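Local coordinates for protein putative cytochrome P450 154A1 (Streptomyces coelicolor, PDB 1ODO) that is a putative cytochrome P450, a haem-containing protein of the mainly helical P450 fold, modelled here with 4-phenyl-1H-imidazole bound beside its haem, at residues P160-V174 against N187-A201. Residues are numbered along the deposited sequence; the frame is centred on the assembly and turned at random.
Sequences PQDRRDGFRALVDGV and NTARLYEVLDQLIAA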
loop_
_atom_site.group_PDB
_atom_site.type_symbol
_atom_site.label_atom_id
_atom_site.label_comp_id
_atom_site.label_asym_id
_atom_site.label_seq_id
_atom_site.Cartn_x
_atom_site.Cartn_y
_atom_site.Cartn_z
ATOM N N PRO A 160 -3.356 -21.865 1.074
ATOM C CA PRO A 160 -3.023 -22.971 1.973
ATOM C C PRO A 160 -1.894 -22.577 2.918
ATOM O O PRO A 160 -0.953 -21.889 2.523
ATOM C CB PRO A 160 -2.616 -24.084 1.008
ATOM C CG PRO A 160 -3.490 -23.814 -0.187
ATOM C CD PRO A 160 -3.372 -22.312 -0.329
ATOM N N GLN A 161 -2.000 -23.009 4.168
ATOM C CA GLN A 161 -0.991 -22.703 5.172
ATOM C C GLN A 161 0.439 -22.986 4.706
ATOM O O GLN A 161 1.326 -22.148 4.869
ATOM C CB GLN A 161 -1.257 -23.506 6.448
ATOM C CG GLN A 161 -2.453 -23.043 7.264
ATOM C CD GLN A 161 -2.281 -21.633 7.793
ATOM O OE1 GLN A 161 -1.188 -21.243 8.205
ATOM N NE2 GLN A 161 -3.365 -20.864 7.797
ATOM N N ASP A 162 0.656 -24.163 4.126
ATOM C CA ASP A 162 1.980 -24.556 3.650
ATOM C C ASP A 162 2.518 -23.758 2.461
ATOM O O ASP A 162 3.622 -24.020 1.982
ATOM C CB ASP A 162 1.989 -26.053 3.313
ATOM C CG ASP A 162 1.187 -26.382 2.065
ATOM O OD1 ASP A 162 0.009 -25.977 1.976
ATOM O OD2 ASP A 162 1.738 -27.058 1.170
ATOM N N ARG A 163 1.744 -22.789 1.985
ATOM C CA ARG A 163 2.175 -21.976 0.855
ATOM C C ARG A 163 2.262 -20.496 1.204
ATOM O O ARG A 163 2.678 -19.684 0.380
ATOM C CB ARG A 163 1.213 -22.161 -0.320
ATOM C CG ARG A 163 1.288 -23.534 -0.963
ATOM C CD ARG A 163 0.289 -23.685 -2.100
ATOM N NE ARG A 163 0.490 -24.943 -2.813
ATOM C CZ ARG A 163 1.552 -25.209 -3.567
ATOM N NH1 ARG A 163 2.509 -24.301 -3.713
ATOM N NH2 ARG A 163 1.667 -26.387 -4.166
ATOM N N ARG A 164 1.892 -20.146 2.430
ATOM C CA ARG A 164 1.926 -18.750 2.858
ATOM C C ARG A 164 3.302 -18.104 3.018
ATOM O O ARG A 164 3.497 -16.952 2.623
ATOM C CB ARG A 164 1.117 -18.594 4.148
ATOM C CG ARG A 164 -0.358 -18.936 3.952
ATOM C CD ARG A 164 -1.203 -18.648 5.180
ATOM N NE ARG A 164 -2.606 -18.947 4.907
ATOM C CZ ARG A 164 -3.610 -18.698 5.742
ATOM N NH1 ARG A 164 -3.379 -18.135 6.921
ATOM N NH2 ARG A 164 -4.851 -19.016 5.396
ATOM N N ASP A 165 4.258 -18.829 3.587
ATOM C CA ASP A 165 5.592 -18.264 3.770
ATOM C C ASP A 165 6.294 -17.956 2.451
ATOM O O ASP A 165 7.032 -16.977 2.346
ATOM C CB ASP A 165 6.470 -19.206 4.602
ATOM C CG ASP A 165 6.057 -19.256 6.060
ATOM O OD1 ASP A 165 5.854 -18.177 6.660
ATOM O OD2 ASP A 165 5.942 -20.373 6.611
ATOM N N GLY A 166 6.053 -18.794 1.450
ATOM C CA GLY A 166 6.667 -18.612 0.146
ATOM C C GLY A 166 6.502 -17.270 -0.548
ATOM O O GLY A 166 7.349 -16.889 -1.354
ATOM N N PHE A 167 5.427 -16.548 -0.250
ATOM C CA PHE A 167 5.202 -15.251 -0.882
ATOM C C PHE A 167 5.915 -14.084 -0.204
ATOM O O PHE A 167 6.191 -13.073 -0.839
ATOM C CB PHE A 167 3.701 -14.936 -0.932
ATOM C CG PHE A 167 2.911 -15.851 -1.825
ATOM C CD1 PHE A 167 2.203 -16.923 -1.295
ATOM C CD2 PHE A 167 2.899 -15.653 -3.202
ATOM C CE1 PHE A 167 1.489 -17.790 -2.125
ATOM C CE2 PHE A 167 2.190 -16.515 -4.045
ATOM C CZ PHE A 167 1.485 -17.585 -3.503
ATOM N N ARG A 168 6.213 -14.232 1.082
ATOM C CA ARG A 168 6.878 -13.184 1.851
ATOM C C ARG A 168 8.067 -12.444 1.237
ATOM O O ARG A 168 8.002 -11.228 1.027
ATOM C CB ARG A 168 7.267 -13.737 3.224
ATOM C CG ARG A 168 6.061 -14.160 4.048
ATOM C CD ARG A 168 6.472 -14.884 5.310
ATOM N NE ARG A 168 7.265 -14.043 6.198
ATOM C CZ ARG A 168 7.831 -14.481 7.319
ATOM N NH1 ARG A 168 7.692 -15.753 7.677
ATOM N NH2 ARG A 168 8.527 -13.652 8.087
ATOM N N ALA A 169 9.151 -13.157 0.956
ATOM C CA ALA A 169 10.331 -12.521 0.373
ATOM C C ALA A 169 10.085 -11.970 -1.027
ATOM O O ALA A 169 10.692 -10.974 -1.431
ATOM C CB ALA A 169 11.496 -13.511 0.342
ATOM N N LEU A 170 9.193 -12.621 -1.763
ATOM C CA LEU A 170 8.873 -12.202 -3.121
ATOM C C LEU A 170 8.040 -10.925 -3.178
ATOM O O LEU A 170 8.271 -10.063 -4.029
ATOM C CB LEU A 170 8.164 -13.346 -3.847
ATOM C CG LEU A 170 8.994 -14.635 -3.875
ATOM C CD1 LEU A 170 8.240 -15.727 -4.616
ATOM C CD2 LEU A 170 10.335 -14.365 -4.551
ATOM N N VAL A 171 7.067 -10.797 -2.284
ATOM C CA VAL A 171 6.244 -9.594 -2.285
ATOM C C VAL A 171 7.130 -8.439 -1.831
ATOM O O VAL A 171 6.973 -7.304 -2.287
ATOM C CB VAL A 171 5.027 -9.742 -1.359
ATOM C CG1 VAL A 171 4.289 -8.409 -1.250
ATOM C CG2 VAL A 171 4.096 -10.797 -1.920
ATOM N N ASP A 172 8.072 -8.736 -0.940
ATOM C CA ASP A 172 8.988 -7.715 -0.439
ATOM C C ASP A 172 9.779 -7.201 -1.644
ATOM O O ASP A 172 10.009 -5.997 -1.799
ATOM C CB ASP A 172 9.959 -8.322 0.580
ATOM C CG ASP A 172 11.014 -7.331 1.045
ATOM O OD1 ASP A 172 10.667 -6.398 1.804
ATOM O OD2 ASP A 172 12.191 -7.479 0.648
ATOM N N GLY A 173 10.190 -8.130 -2.501
ATOM C CA GLY A 173 10.948 -7.761 -3.684
ATOM C C GLY A 173 10.193 -6.821 -4.609
ATOM O O GLY A 173 10.794 -5.961 -5.250
ATOM N N VAL A 174 8.876 -6.986 -4.690
ATOM C CA VAL A 174 8.059 -6.135 -5.552
ATOM C C VAL A 174 8.183 -4.663 -5.156
ATOM O O VAL A 174 8.125 -3.777 -6.013
ATOM C CB VAL A 174 6.573 -6.562 -5.513
ATOM C CG1 VAL A 174 5.713 -5.554 -6.272
ATOM C CG2 VAL A 174 6.420 -7.948 -6.136
ATOM N N ASN A 187 13.061 -11.810 -9.349
ATOM C CA ASN A 187 12.062 -11.825 -8.285
ATOM C C ASN A 187 10.681 -12.035 -8.886
ATOM O O ASN A 187 9.872 -12.804 -8.367
ATOM C CB ASN A 187 12.090 -10.510 -7.496
ATOM C CG ASN A 187 11.053 -10.479 -6.386
ATOM O OD1 ASN A 187 9.986 -9.875 -6.530
ATOM N ND2 ASN A 187 11.352 -11.147 -5.280
ATOM N N THR A 188 10.415 -11.350 -9.989
ATOM C CA THR A 188 9.127 -11.475 -10.649
ATOM C C THR A 188 8.903 -12.907 -11.127
ATOM O O THR A 188 7.817 -13.461 -10.953
ATOM C CB THR A 188 9.028 -10.500 -11.837
ATOM O OG1 THR A 188 8.997 -9.157 -11.336
ATOM C CG2 THR A 188 7.765 -10.764 -12.654
ATOM N N ALA A 189 9.932 -13.511 -11.717
ATOM C CA ALA A 189 9.816 -14.879 -12.210
ATOM C C ALA A 189 9.499 -15.842 -11.064
ATOM O O ALA A 189 8.663 -16.736 -11.203
ATOM C CB ALA A 189 11.104 -15.299 -12.913
ATOM N N ARG A 190 10.170 -15.654 -9.933
ATOM C CA ARG A 190 9.950 -16.508 -8.773
ATOM C C ARG A 190 8.531 -16.347 -8.248
ATOM O O ARG A 190 7.909 -17.310 -7.802
ATOM C CB ARG A 190 10.955 -16.163 -7.673
ATOM C CG ARG A 190 12.373 -16.602 -8.004
ATOM C CD ARG A 190 13.403 -15.847 -7.178
ATOM N NE ARG A 190 14.756 -16.115 -7.662
ATOM C CZ ARG A 190 15.766 -15.262 -7.561
ATOM N NH1 ARG A 190 15.580 -14.075 -6.992
ATOM N NH2 ARG A 190 16.962 -15.594 -8.029
ATOM N N LEU A 191 8.021 -15.122 -8.307
ATOM C CA LEU A 191 6.672 -14.840 -7.836
ATOM C C LEU A 191 5.623 -15.524 -8.713
ATOM O O LEU A 191 4.670 -16.119 -8.203
ATOM C CB LEU A 191 6.443 -13.326 -7.796
ATOM C CG LEU A 191 5.081 -12.794 -7.333
ATOM C CD1 LEU A 191 4.667 -13.430 -6.016
ATOM C CD2 LEU A 191 5.172 -11.279 -7.191
ATOM N N TYR A 192 5.791 -15.444 -10.028
ATOM C CA TYR A 192 4.834 -16.075 -10.931
ATOM C C TYR A 192 4.865 -17.581 -10.729
ATOM O O TYR A 192 3.853 -18.261 -10.893
ATOM C CB TYR A 192 5.149 -15.734 -12.390
ATOM C CG TYR A 192 4.521 -14.437 -12.846
ATOM C CD1 TYR A 192 5.304 -13.391 -13.333
ATOM C CD2 TYR A 192 3.138 -14.256 -12.790
ATOM C CE1 TYR A 192 4.723 -12.194 -13.754
ATOM C CE2 TYR A 192 2.548 -13.065 -13.206
ATOM C CZ TYR A 192 3.345 -12.040 -13.687
ATOM O OH TYR A 192 2.767 -10.865 -14.105
ATOM N N GLU A 193 6.033 -18.096 -10.362
ATOM C CA GLU A 193 6.185 -19.522 -10.135
ATOM C C GLU A 193 5.329 -19.970 -8.951
ATOM O O GLU A 193 4.556 -20.921 -9.072
ATOM C CB GLU A 193 7.657 -19.861 -9.895
ATOM C CG GLU A 193 7.931 -21.332 -9.642
ATOM C CD GLU A 193 9.415 -21.642 -9.650
ATOM O OE1 GLU A 193 10.162 -21.019 -8.863
ATOM O OE2 GLU A 193 9.834 -22.508 -10.448
ATOM N N VAL A 194 5.447 -19.293 -7.810
ATOM C CA VAL A 194 4.644 -19.685 -6.653
ATOM C C VAL A 194 3.165 -19.397 -6.890
ATOM O O VAL A 194 2.302 -20.038 -6.293
ATOM C CB VAL A 194 5.107 -18.990 -5.339
ATOM C CG1 VAL A 194 6.420 -19.603 -4.871
ATOM C CG2 VAL A 194 5.265 -17.496 -5.550
ATOM N N LEU A 195 2.873 -18.435 -7.762
ATOM C CA LEU A 195 1.487 -18.094 -8.061
ATOM C C LEU A 195 0.894 -19.223 -8.897
ATOM O O LEU A 195 -0.225 -19.669 -8.647
ATOM C CB LEU A 195 1.398 -16.767 -8.825
ATOM C CG LEU A 195 1.588 -15.507 -7.971
ATOM C CD1 LEU A 195 1.656 -14.277 -8.874
ATOM C CD2 LEU A 195 0.439 -15.382 -6.981
ATOM N N ASP A 196 1.647 -19.692 -9.887
ATOM C CA ASP A 196 1.157 -20.776 -10.732
ATOM C C ASP A 196 0.920 -22.025 -9.892
ATOM O O ASP A 196 -0.017 -22.782 -10.142
ATOM C CB ASP A 196 2.152 -21.092 -11.852
ATOM C CG ASP A 196 2.174 -20.025 -12.924
ATOM O OD1 ASP A 196 1.154 -19.324 -13.082
ATOM O OD2 ASP A 196 3.201 -19.894 -13.618
ATOM N N GLN A 197 1.776 -22.234 -8.897
ATOM C CA GLN A 197 1.659 -23.389 -8.015
ATOM C C GLN A 197 0.397 -23.272 -7.172
ATOM O O GLN A 197 -0.291 -24.265 -6.918
ATOM C CB GLN A 197 2.890 -23.487 -7.111
ATOM C CG GLN A 197 4.125 -24.029 -7.812
ATOM C CD GLN A 197 5.367 -23.940 -6.948
ATOM O OE1 GLN A 197 5.295 -24.041 -5.722
ATOM N NE2 GLN A 197 6.517 -23.763 -7.586
ATOM N N LEU A 198 0.099 -22.053 -6.732
ATOM C CA LEU A 198 -1.086 -21.815 -5.922
ATOM C C LEU A 198 -2.324 -22.127 -6.754
ATOM O O LEU A 198 -3.253 -22.784 -6.283
ATOM C CB LEU A 198 -1.134 -20.357 -5.456
ATOM C CG LEU A 198 -2.421 -19.912 -4.748
ATOM C CD1 LEU A 198 -2.638 -20.741 -3.498
ATOM C CD2 LEU A 198 -2.327 -18.431 -4.396
ATOM N N ILE A 199 -2.327 -21.647 -7.994
ATOM C CA ILE A 199 -3.442 -21.862 -8.911
ATOM C C ILE A 199 -3.668 -23.352 -9.139
ATOM O O ILE A 199 -4.807 -23.828 -9.132
ATOM C CB ILE A 199 -3.176 -21.154 -10.261
ATOM C CG1 ILE A 199 -3.190 -19.636 -10.048
ATOM C CG2 ILE A 199 -4.213 -21.577 -11.297
ATOM C CD1 ILE A 199 -2.731 -18.821 -11.254
ATOM N N ALA A 200 -2.576 -24.085 -9.331
ATOM C CA ALA A 200 -2.659 -25.522 -9.559
ATOM C C ALA A 200 -3.265 -26.203 -8.338
ATOM O O ALA A 200 -4.145 -27.054 -8.467
ATOM C CB ALA A 200 -1.269 -26.090 -9.845
ATOM N N ALA A 201 -2.803 -25.809 -7.155
ATOM C CA ALA A 201 -3.296 -26.382 -5.909
ATOM C C ALA A 201 -4.775 -26.092 -5.674
ATOM O O ALA A 201 -5.525 -26.978 -5.254
ATOM C CB ALA A 201 -2.474 -25.866 -4.737
HETATM O O HOH W 1 2.199 -21.346 -3.918
HETATM O O HOH W 2 4.250 -27.237 -5.701
#
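F167 and L170 press into the flank of helix 187-201, joining what are, by their order in the P450 fold, probably the F and G helices, the antiparallel pair that closes over the haem pocket. The segment axes come within 9.2 Å, with 142° between their directions, and the packing is knobs-into-holes. The F167 ring sits among L191, V194, L195 and L198: its CE2 lies 3.6 Å from L195 CD2, while L191 CD1 comes at the rim of the ring, level with it. With CG beside the backbone N (chi1 -66°), the ring swings in toward this hole although its CB does not point there.

L170 can be followed outward. CB rests against L191 CD1, and beyond the fork at CG the two methyls part. CD1 lies 3.6 Å from V194 CG2 and as close to the backbone oxygen of R190, whereas CD2 approaches CB of R190. In the reverse direction N187 is a knob, its side chain lodged among A169, L170, G173 and V174. V174, whose CG2 packs 3.7 Å from L191 CD2, also borders the 4-phenyl-1H-imidazole, bringing this end of the interface to the ligand pocket. I199, on the side of helix 187-201 turned from this interface, touches helix 229-244, and L195 touches both that helix and F167.

Toward the other end P160 CD packs against L198 CD1, and R163 reaches out over the second helix, extended from CG to NE. Its guanidinium stands with one face over Q197 O and its plane 69° from the Q197 amide. A weak hydrogen bond of 3.4 Å runs from R163 NH1 to Q197 OE1. The same NH1 donates to a water at 3.0 Å, and this water in turn donates a hydrogen bond to V194 O.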